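Local coordinates for protein ubiquitin-conjugating enzyme E2-21 kDa (Pichia angusta, PDB 5NL8) that is an E2 enzyme that probably carries ubiquitin as a thioester, passes it to other proteins, and serves peroxisome biogenesis and PEX5 ubiquitination, at residues D30-P38 with R45-P53; A61-I69 with P77-F85. All blocks are in the same frame, centred on the assembly; numbering follows the deposited sequence.

Interaction 1. Residues D30-P38 with R45-P53; sequences DTGIVDLHP and RWSAVIRGP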
loop_
_atom_site.group_PDB
_atom_site.type_symbol
_atom_site.label_atom_id
_atom_site.label_comp_id
_atom_site.label_asym_id
_atom_site.label_seq_id
_atom_site.Cartn_x
_atom_site.Cartn_y
_atom_site.Cartn_z
ATOM N N ASP A 30 -2.776 -4.397 14.172
ATOM C CA ASP A 30 -1.587 -3.606 14.441
ATOM C C ASP A 30 -0.526 -3.810 13.360
ATOM O O ASP A 30 0.561 -3.227 13.428
ATOM C CB ASP A 30 -1.017 -3.937 15.818
ATOM C CG ASP A 30 -2.045 -3.795 16.930
ATOM O OD1 ASP A 30 -2.693 -2.735 16.998
ATOM O OD2 ASP A 30 -2.188 -4.730 17.752
ATOM N N THR A 31 -0.861 -4.610 12.349
ATOM C CA THR A 31 0.017 -4.802 11.202
ATOM C C THR A 31 -0.190 -3.696 10.171
ATOM O O THR A 31 0.705 -3.402 9.384
ATOM C CB THR A 31 -0.215 -6.159 10.525
ATOM O OG1 THR A 31 -1.487 -6.160 9.865
ATOM C CG2 THR A 31 -0.165 -7.292 11.542
ATOM N N GLY A 32 -1.378 -3.098 10.169
ATOM C CA GLY A 32 -1.657 -1.982 9.282
ATOM C C GLY A 32 -2.648 -2.287 8.174
ATOM O O GLY A 32 -3.065 -1.390 7.439
ATOM N N ILE A 33 -3.025 -3.554 8.045
ATOM C CA ILE A 33 -4.038 -3.946 7.074
ATOM C C ILE A 33 -5.410 -3.454 7.514
ATOM O O ILE A 33 -5.870 -3.774 8.611
ATOM C CB ILE A 33 -4.088 -5.469 6.888
ATOM C CG1 ILE A 33 -2.729 -5.995 6.431
ATOM C CG2 ILE A 33 -5.171 -5.849 5.892
ATOM C CD1 ILE A 33 -2.684 -7.499 6.293
ATOM N N VAL A 34 -6.062 -2.675 6.657
ATOM C CA VAL A 34 -7.371 -2.126 6.982
ATOM C C VAL A 34 -8.478 -2.799 6.176
ATOM O O VAL A 34 -9.544 -3.098 6.714
ATOM C CB VAL A 34 -7.416 -0.608 6.750
ATOM C CG1 VAL A 34 -8.810 -0.061 7.041
ATOM C CG2 VAL A 34 -6.378 0.084 7.621
ATOM N N ASP A 35 -8.233 -3.047 4.893
ATOM C CA ASP A 35 -9.248 -3.718 4.077
ATOM C C ASP A 35 -8.636 -4.502 2.916
ATOM O O ASP A 35 -7.490 -4.265 2.531
ATOM C CB ASP A 35 -10.262 -2.696 3.549
ATOM C CG ASP A 35 -11.564 -3.340 3.093
ATOM O OD1 ASP A 35 -11.796 -4.523 3.427
ATOM O OD2 ASP A 35 -12.358 -2.660 2.408
ATOM N N LEU A 36 -9.415 -5.436 2.372
ATOM C CA LEU A 36 -8.996 -6.262 1.241
ATOM C C LEU A 36 -10.206 -6.898 0.554
ATOM O O LEU A 36 -11.063 -7.471 1.220
ATOM C CB LEU A 36 -8.028 -7.356 1.703
ATOM C CG LEU A 36 -7.619 -8.414 0.672
ATOM C CD1 LEU A 36 -6.711 -7.815 -0.397
ATOM C CD2 LEU A 36 -6.939 -9.596 1.345
ATOM N N HIS A 37 -10.277 -6.801 -0.774
ATOM C CA HIS A 37 -11.356 -7.453 -1.524
ATOM C C HIS A 37 -11.051 -7.494 -3.019
ATOM O O HIS A 37 -10.256 -6.700 -3.510
ATOM C CB HIS A 37 -12.700 -6.749 -1.278
ATOM C CG HIS A 37 -12.716 -5.308 -1.677
ATOM N ND1 HIS A 37 -13.041 -4.892 -2.952
ATOM C CD2 HIS A 37 -12.457 -4.186 -0.969
ATOM C CE1 HIS A 37 -12.975 -3.577 -3.010
ATOM N NE2 HIS A 37 -12.623 -3.118 -1.823
ATOM N N PRO A 38 -11.676 -8.436 -3.749
ATOM C CA PRO A 38 -11.464 -8.503 -5.199
ATOM C C PRO A 38 -11.744 -7.174 -5.892
ATOM O O PRO A 38 -12.681 -6.465 -5.519
ATOM C CB PRO A 38 -12.462 -9.573 -5.648
ATOM C CG PRO A 38 -12.609 -10.458 -4.459
ATOM C CD PRO A 38 -12.518 -9.545 -3.264
ATOM N N ARG A 45 -7.163 -10.133 -9.312
ATOM C CA ARG A 45 -6.926 -8.708 -9.125
ATOM C C ARG A 45 -7.624 -8.229 -7.856
ATOM O O ARG A 45 -8.817 -8.470 -7.662
ATOM C CB ARG A 45 -7.390 -7.910 -10.346
ATOM C CG ARG A 45 -6.472 -8.066 -11.556
ATOM C CD ARG A 45 -6.981 -7.312 -12.769
ATOM N NE ARG A 45 -6.715 -5.879 -12.687
ATOM C CZ ARG A 45 -7.297 -4.966 -13.458
ATOM N NH1 ARG A 45 -8.190 -5.332 -14.370
ATOM N NH2 ARG A 45 -6.993 -3.683 -13.314
ATOM N N TRP A 46 -6.861 -7.550 -7.001
ATOM C CA TRP A 46 -7.297 -7.173 -5.661
ATOM C C TRP A 46 -7.160 -5.688 -5.354
ATOM O O TRP A 46 -6.255 -5.017 -5.840
ATOM C CB TRP A 46 -6.500 -7.955 -4.615
ATOM C CG TRP A 46 -6.681 -9.415 -4.732
ATOM C CD1 TRP A 46 -6.003 -10.263 -5.558
ATOM C CD2 TRP A 46 -7.621 -10.218 -4.015
ATOM N NE1 TRP A 46 -6.462 -11.547 -5.396
ATOM C CE2 TRP A 46 -7.454 -11.546 -4.449
ATOM C CE3 TRP A 46 -8.586 -9.939 -3.041
ATOM C CZ2 TRP A 46 -8.217 -12.597 -3.948
ATOM C CZ3 TRP A 46 -9.343 -10.983 -2.546
ATOM C CH2 TRP A 46 -9.155 -12.296 -3.000
ATOM N N SER A 47 -8.065 -5.199 -4.517
ATOM C CA SER A 47 -7.991 -3.867 -3.943
ATOM C C SER A 47 -7.765 -3.977 -2.437
ATOM O O SER A 47 -8.444 -4.753 -1.759
ATOM C CB SER A 47 -9.271 -3.084 -4.233
ATOM O OG SER A 47 -9.285 -1.857 -3.532
ATOM N N ALA A 48 -6.809 -3.212 -1.915
ATOM C CA ALA A 48 -6.544 -3.230 -0.478
ATOM C C ALA A 48 -6.463 -1.824 0.100
ATOM O O ALA A 48 -6.290 -0.850 -0.629
ATOM C CB ALA A 48 -5.258 -3.993 -0.180
ATOM N N VAL A 49 -6.604 -1.730 1.418
ATOM C CA VAL A 49 -6.430 -0.466 2.125
ATOM C C VAL A 49 -5.512 -0.680 3.320
ATOM O O VAL A 49 -5.773 -1.560 4.149
ATOM C CB VAL A 49 -7.775 0.121 2.609
ATOM C CG1 VAL A 49 -7.539 1.365 3.455
ATOM C CG2 VAL A 49 -8.685 0.440 1.428
ATOM N N ILE A 50 -4.439 0.112 3.398
ATOM C CA ILE A 50 -3.480 0.003 4.501
ATOM C C ILE A 50 -3.253 1.324 5.235
ATOM O O ILE A 50 -3.409 2.405 4.664
ATOM C CB ILE A 50 -2.098 -0.516 4.024
ATOM C CG1 ILE A 50 -1.459 0.460 3.030
ATOM C CG2 ILE A 50 -2.219 -1.907 3.430
ATOM C CD1 ILE A 50 -0.025 0.114 2.656
ATOM N N ARG A 51 -2.875 1.219 6.508
ATOM C CA ARG A 51 -2.579 2.380 7.340
ATOM C C ARG A 51 -1.072 2.560 7.499
ATOM O O ARG A 51 -0.338 1.586 7.662
ATOM C CB ARG A 51 -3.246 2.239 8.715
ATOM C CG ARG A 51 -2.903 3.344 9.710
ATOM C CD ARG A 51 -3.630 3.164 11.049
ATOM N NE ARG A 51 -5.073 3.378 10.941
ATOM C CZ ARG A 51 -5.989 2.417 11.037
ATOM N NH1 ARG A 51 -5.620 1.163 11.251
ATOM N NH2 ARG A 51 -7.279 2.712 10.926
ATOM N N GLY A 52 -0.613 3.807 7.439
ATOM C CA GLY A 52 0.786 4.115 7.679
ATOM C C GLY A 52 1.214 3.710 9.077
ATOM O O GLY A 52 0.524 4.006 10.053
ATOM N N PRO A 53 2.360 3.026 9.180
ATOM C CA PRO A 53 2.842 2.452 10.441
ATOM C C PRO A 53 3.213 3.505 11.478
ATOM O O PRO A 53 3.586 4.626 11.128
ATOM C CB PRO A 53 4.078 1.657 10.013
ATOM C CG PRO A 53 4.543 2.331 8.771
ATOM C CD PRO A 53 3.300 2.791 8.071
HETATM O O HOH W 1 -10.459 -1.943 -0.369
#
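Trp46 meets the end of the partner strand with its six-membered ring: CZ3 lies 3.6 Å from Pro38 CD, the two side chains running side by side, while Leu36 CD1 approaches CE3 of the same indole. The chi1 of Trp46, -61°, sets its ring beside the backbone N, and Tyr14 of helix 6-21 meets it edge-to-face. Ser47 exchanges two backbone hydrogen bonds with His37, Ser47 N to His37 O being 2.8 Å. Its CB also sits over one face of the His37 imidazole, 4.2 Å from the ring centroid, a CH-pi contact; next to that contact, His37 ND1 donates to Pro38 O, which helps to set the turn of the ring. Ala48 CB then packs on Leu36 CD1, on the side of the sheet that carries Ile33 and Ile50. At Val49 the regular ladder breaks: Val49 O accepts from both Val34 N at 2.8 Å and Asp35 N at 3.0 Å, while Val49 CG1 lies against Val34 CB. Arg51 N closes the series on Gly32 O, and Val34 CG2 rests over one face of its guanidinium. Two residues facing one make a classic beta bulge, here set in the first hairpin of the antiparallel sheet of the UBC fold.

Interaction 2. Residues A61-I69 with P77-F85; sequences ALWKLEIDI and PPKIKFVVF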
loop_
_atom_site.group_PDB
_atom_site.type_symbol
_atom_site.label_atom_id
_atom_site.label_comp_id
_atom_site.label_asym_id
_atom_site.label_seq_id
_atom_site.Cartn_x
_atom_site.Cartn_y
_atom_site.Cartn_z
ATOM N N ALA A 61 -2.682 7.644 8.515
ATOM C CA ALA A 61 -3.251 8.002 7.222
ATOM C C ALA A 61 -3.409 6.734 6.403
ATOM O O ALA A 61 -2.647 5.784 6.580
ATOM C CB ALA A 61 -2.375 9.014 6.501
ATOM N N LEU A 62 -4.398 6.713 5.516
ATOM C CA LEU A 62 -4.709 5.505 4.755
ATOM C C LEU A 62 -4.308 5.615 3.284
ATOM O O LEU A 62 -4.397 6.686 2.681
ATOM C CB LEU A 62 -6.202 5.190 4.855
ATOM C CG LEU A 62 -6.802 5.071 6.260
ATOM C CD1 LEU A 62 -8.311 4.899 6.182
ATOM C CD2 LEU A 62 -6.173 3.919 7.019
ATOM N N TRP A 63 -3.870 4.495 2.715
ATOM C CA TRP A 63 -3.582 4.408 1.287
ATOM C C TRP A 63 -4.252 3.195 0.649
ATOM O O TRP A 63 -4.452 2.162 1.295
ATOM C CB TRP A 63 -2.077 4.346 1.034
ATOM C CG TRP A 63 -1.408 5.671 1.109
ATOM C CD1 TRP A 63 -1.211 6.548 0.083
ATOM C CD2 TRP A 63 -0.844 6.276 2.276
ATOM N NE1 TRP A 63 -0.550 7.666 0.539
ATOM C CE2 TRP A 63 -0.314 7.527 1.881
ATOM C CE3 TRP A 63 -0.727 5.889 3.613
ATOM C CZ2 TRP A 63 0.316 8.388 2.779
ATOM C CZ3 TRP A 63 -0.100 6.747 4.505
ATOM C CH2 TRP A 63 0.414 7.982 4.082
ATOM N N LYS A 64 -4.588 3.335 -0.630
ATOM C CA LYS A 64 -5.209 2.262 -1.391
ATOM C C LYS A 64 -4.169 1.569 -2.261
ATOM O O LYS A 64 -3.232 2.201 -2.757
ATOM C CB LYS A 64 -6.351 2.806 -2.255
ATOM C CG LYS A 64 -7.590 1.926 -2.309
ATOM C CD LYS A 64 -8.855 2.773 -2.197
ATOM C CE LYS A 64 -10.122 1.926 -2.206
ATOM N NZ LYS A 64 -10.315 1.212 -3.501
ATOM N N LEU A 65 -4.345 0.269 -2.447
ATOM C CA LEU A 65 -3.412 -0.534 -3.218
ATOM C C LEU A 65 -4.157 -1.372 -4.241
ATOM O O LEU A 65 -5.294 -1.793 -4.007
ATOM C CB LEU A 65 -2.603 -1.460 -2.306
ATOM C CG LEU A 65 -1.720 -0.883 -1.204
ATOM C CD1 LEU A 65 -1.197 -2.019 -0.350
ATOM C CD2 LEU A 65 -0.569 -0.094 -1.792
ATOM N N GLU A 66 -3.496 -1.617 -5.367
ATOM C CA GLU A 66 -3.985 -2.557 -6.361
ATOM C C GLU A 66 -2.968 -3.682 -6.540
ATOM O O GLU A 66 -1.755 -3.441 -6.635
ATOM C CB GLU A 66 -4.261 -1.853 -7.688
ATOM C CG GLU A 66 -4.706 -2.788 -8.796
ATOM C CD GLU A 66 -5.069 -2.052 -10.067
ATOM O OE1 GLU A 66 -5.612 -0.930 -9.972
ATOM O OE2 GLU A 66 -4.808 -2.591 -11.162
ATOM N N ILE A 67 -3.476 -4.911 -6.570
ATOM C CA ILE A 67 -2.644 -6.104 -6.588
ATOM C C ILE A 67 -3.000 -7.017 -7.755
ATOM O O ILE A 67 -4.138 -7.453 -7.889
ATOM C CB ILE A 67 -2.784 -6.900 -5.282
ATOM C CG1 ILE A 67 -2.472 -6.011 -4.078
ATOM C CG2 ILE A 67 -1.872 -8.114 -5.293
ATOM C CD1 ILE A 67 -3.327 -6.318 -2.867
ATOM N N ASP A 68 -2.015 -7.302 -8.596
ATOM C CA ASP A 68 -2.193 -8.210 -9.719
ATOM C C ASP A 68 -1.496 -9.535 -9.432
ATOM O O ASP A 68 -0.316 -9.562 -9.071
ATOM C CB ASP A 68 -1.658 -7.584 -11.007
ATOM C CG ASP A 68 -2.401 -6.312 -11.390
ATOM O OD1 ASP A 68 -2.920 -5.625 -10.486
ATOM O OD2 ASP A 68 -2.471 -6.003 -12.598
ATOM N N ILE A 69 -2.244 -10.624 -9.583
ATOM C CA ILE A 69 -1.759 -11.964 -9.271
ATOM C C ILE A 69 -1.302 -12.697 -10.527
ATOM O O ILE A 69 -2.043 -12.771 -11.503
ATOM C CB ILE A 69 -2.854 -12.801 -8.574
ATOM C CG1 ILE A 69 -3.328 -12.107 -7.296
ATOM C CG2 ILE A 69 -2.357 -14.204 -8.282
ATOM C CD1 ILE A 69 -2.238 -11.895 -6.267
ATOM N N PRO A 77 5.778 -13.743 -7.025
ATOM C CA PRO A 77 5.081 -12.793 -6.152
ATOM C C PRO A 77 4.056 -11.939 -6.893
ATOM O O PRO A 77 4.148 -11.792 -8.110
ATOM C CB PRO A 77 6.220 -11.922 -5.612
ATOM C CG PRO A 77 7.254 -11.969 -6.680
ATOM C CD PRO A 77 7.187 -13.361 -7.238
ATOM N N PRO A 78 3.078 -11.384 -6.162
ATOM C CA PRO A 78 2.115 -10.452 -6.759
ATOM C C PRO A 78 2.790 -9.154 -7.178
ATOM O O PRO A 78 3.784 -8.766 -6.563
ATOM C CB PRO A 78 1.113 -10.194 -5.627
ATOM C CG PRO A 78 1.341 -11.293 -4.632
ATOM C CD PRO A 78 2.784 -11.652 -4.744
ATOM N N LYS A 79 2.266 -8.501 -8.209
ATOM C CA LYS A 79 2.711 -7.158 -8.557
ATOM C C LYS A 79 1.790 -6.166 -7.864
ATOM O O LYS A 79 0.571 -6.290 -7.938
ATOM C CB LYS A 79 2.709 -6.942 -10.073
ATOM C CG LYS A 79 3.816 -7.683 -10.807
ATOM C CD LYS A 79 3.777 -7.400 -12.301
ATOM C CE LYS A 79 4.726 -8.314 -13.062
ATOM N NZ LYS A 79 4.416 -8.346 -14.520
ATOM N N ILE A 80 2.365 -5.192 -7.173
ATOM C CA ILE A 80 1.559 -4.311 -6.342
ATOM C C ILE A 80 1.874 -2.848 -6.618
ATOM O O ILE A 80 3.033 -2.481 -6.811
ATOM C CB ILE A 80 1.768 -4.637 -4.846
ATOM C CG1 ILE A 80 1.396 -6.099 -4.586
ATOM C CG2 ILE A 80 0.956 -3.707 -3.964
ATOM C CD1 ILE A 80 1.520 -6.543 -3.153
ATOM N N LYS A 81 0.836 -2.017 -6.660
ATOM C CA LYS A 81 1.035 -0.585 -6.845
ATOM C C LYS A 81 0.113 0.232 -5.947
ATOM O O LYS A 81 -0.969 -0.221 -5.579
ATOM C CB LYS A 81 0.812 -0.191 -8.312
ATOM C CG LYS A 81 -0.649 -0.212 -8.756
ATOM C CD LYS A 81 -0.822 0.352 -10.164
ATOM C CE LYS A 81 -2.294 0.433 -10.552
ATOM N NZ LYS A 81 -2.491 0.922 -11.946
ATOM N N PHE A 82 0.555 1.437 -5.590
ATOM C CA PHE A 82 -0.306 2.397 -4.911
ATOM C C PHE A 82 -1.275 3.042 -5.898
ATOM O O PHE A 82 -0.926 3.286 -7.055
ATOM C CB PHE A 82 0.523 3.483 -4.217
ATOM C CG PHE A 82 1.170 3.029 -2.945
ATOM C CD1 PHE A 82 2.408 2.405 -2.964
ATOM C CD2 PHE A 82 0.541 3.224 -1.727
ATOM C CE1 PHE A 82 3.005 1.981 -1.788
ATOM C CE2 PHE A 82 1.130 2.798 -0.549
ATOM C CZ PHE A 82 2.364 2.177 -0.580
ATOM N N VAL A 83 -2.489 3.314 -5.436
ATOM C CA VAL A 83 -3.471 4.032 -6.242
ATOM C C VAL A 83 -3.188 5.533 -6.191
ATOM O O VAL A 83 -3.378 6.178 -5.161
ATOM C CB VAL A 83 -4.908 3.764 -5.764
ATOM C CG1 VAL A 83 -5.897 4.614 -6.552
ATOM C CG2 VAL A 83 -5.245 2.281 -5.887
ATOM N N VAL A 84 -2.726 6.070 -7.314
ATOM C CA VAL A 84 -2.351 7.476 -7.427
ATOM C C VAL A 84 -3.219 8.182 -8.473
ATOM O O VAL A 84 -3.322 7.723 -9.608
ATOM C CB VAL A 84 -0.860 7.623 -7.808
ATOM C CG1 VAL A 84 -0.507 9.079 -8.060
ATOM C CG2 VAL A 84 0.031 7.025 -6.716
ATOM N N PHE A 85 -3.848 9.287 -8.085
ATOM C CA PHE A 85 -4.686 10.058 -9.004
ATOM C C PHE A 85 -4.009 11.367 -9.401
ATOM O O PHE A 85 -3.095 11.831 -8.725
ATOM C CB PHE A 85 -6.052 10.364 -8.379
ATOM C CG PHE A 85 -6.919 9.150 -8.167
ATOM C CD1 PHE A 85 -6.773 8.024 -8.960
ATOM C CD2 PHE A 85 -7.884 9.142 -7.170
ATOM C CE1 PHE A 85 -7.575 6.907 -8.760
ATOM C CE2 PHE A 85 -8.690 8.033 -6.964
ATOM C CZ PHE A 85 -8.534 6.914 -7.759
HETATM O O HOH W 2 -3.781 5.706 -2.322
#
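Strands 62-68 and 79-82 run antiparallel, their short axes at 155°, and five backbone hydrogen bonds join the two segments, from Val83 N to Lys64 O at one end to Lys79 N to Asp68 O at the other. The bond from Glu66 N to Lys81 O is 2.9 Å long. On the face bearing Leu65, Ile67, Ile80 and Phe82, the contact is apolar. Leu65 CD2 lies over one face of the Phe82 ring, 3.6 Å from its centroid, a close CH-pi contact. With chi1 at -76° the phenyl group stands beside its own backbone N, and its edge is directed at the five-membered ring of Trp63 in an offset edge-to-face pair whose planes meet at 89°. Farther along, Ile67 divides its branches: CG1 touches Ile80 CG1 at 3.9 Å, and CG2 reaches Pro78 CB at 3.7 Å. Ile69 CD1 comes to the same proline carbon. On the other face, the extended chains of Glu66 and Lys81 lie alongside each other, so that Glu66 OE1 is 3.6 Å from Lys81 CE, yet 4.1 Å from Lys81 NZ, too long for a salt bridge. Near the Val83 end a water joins the segments, accepting from Lys64 N at 3.0 Å and donating to Val83 O. The chemistry is thus two-sided: one face is packed through apolar and aromatic contacts, whereas on the other the opposite charges of Glu66 and Lys81 probably give a modest attraction in addition to aliphatic packing.

Interactions 1 and 2 are successive hairpins of one four-stranded antiparallel sheet, with centres about 9 Å apart. They join where the inner strands 45-51 and 62-68 lie side by side: Trp46 N is 2.9 Å from Ile67 O, and Leu65 N is equally far from Ala48 O, both probable hydrogen bonds. Side chains bridge the same seam, since Arg45 NH2 of interaction 1 forms a salt bridge with Glu66 OE2 of interaction 2 and Ser47 OG is hydrogen-bonded to Lys64 NZ. Helix 135-147 packs against both hairpins, touching Ile50 in the first and Leu65 in the second. Interaction 1 is remote from the predicted thioester cysteine, Cys121, whereas the Phe82 side chain of interaction 2 comes within about 10 Å of that of Cys121.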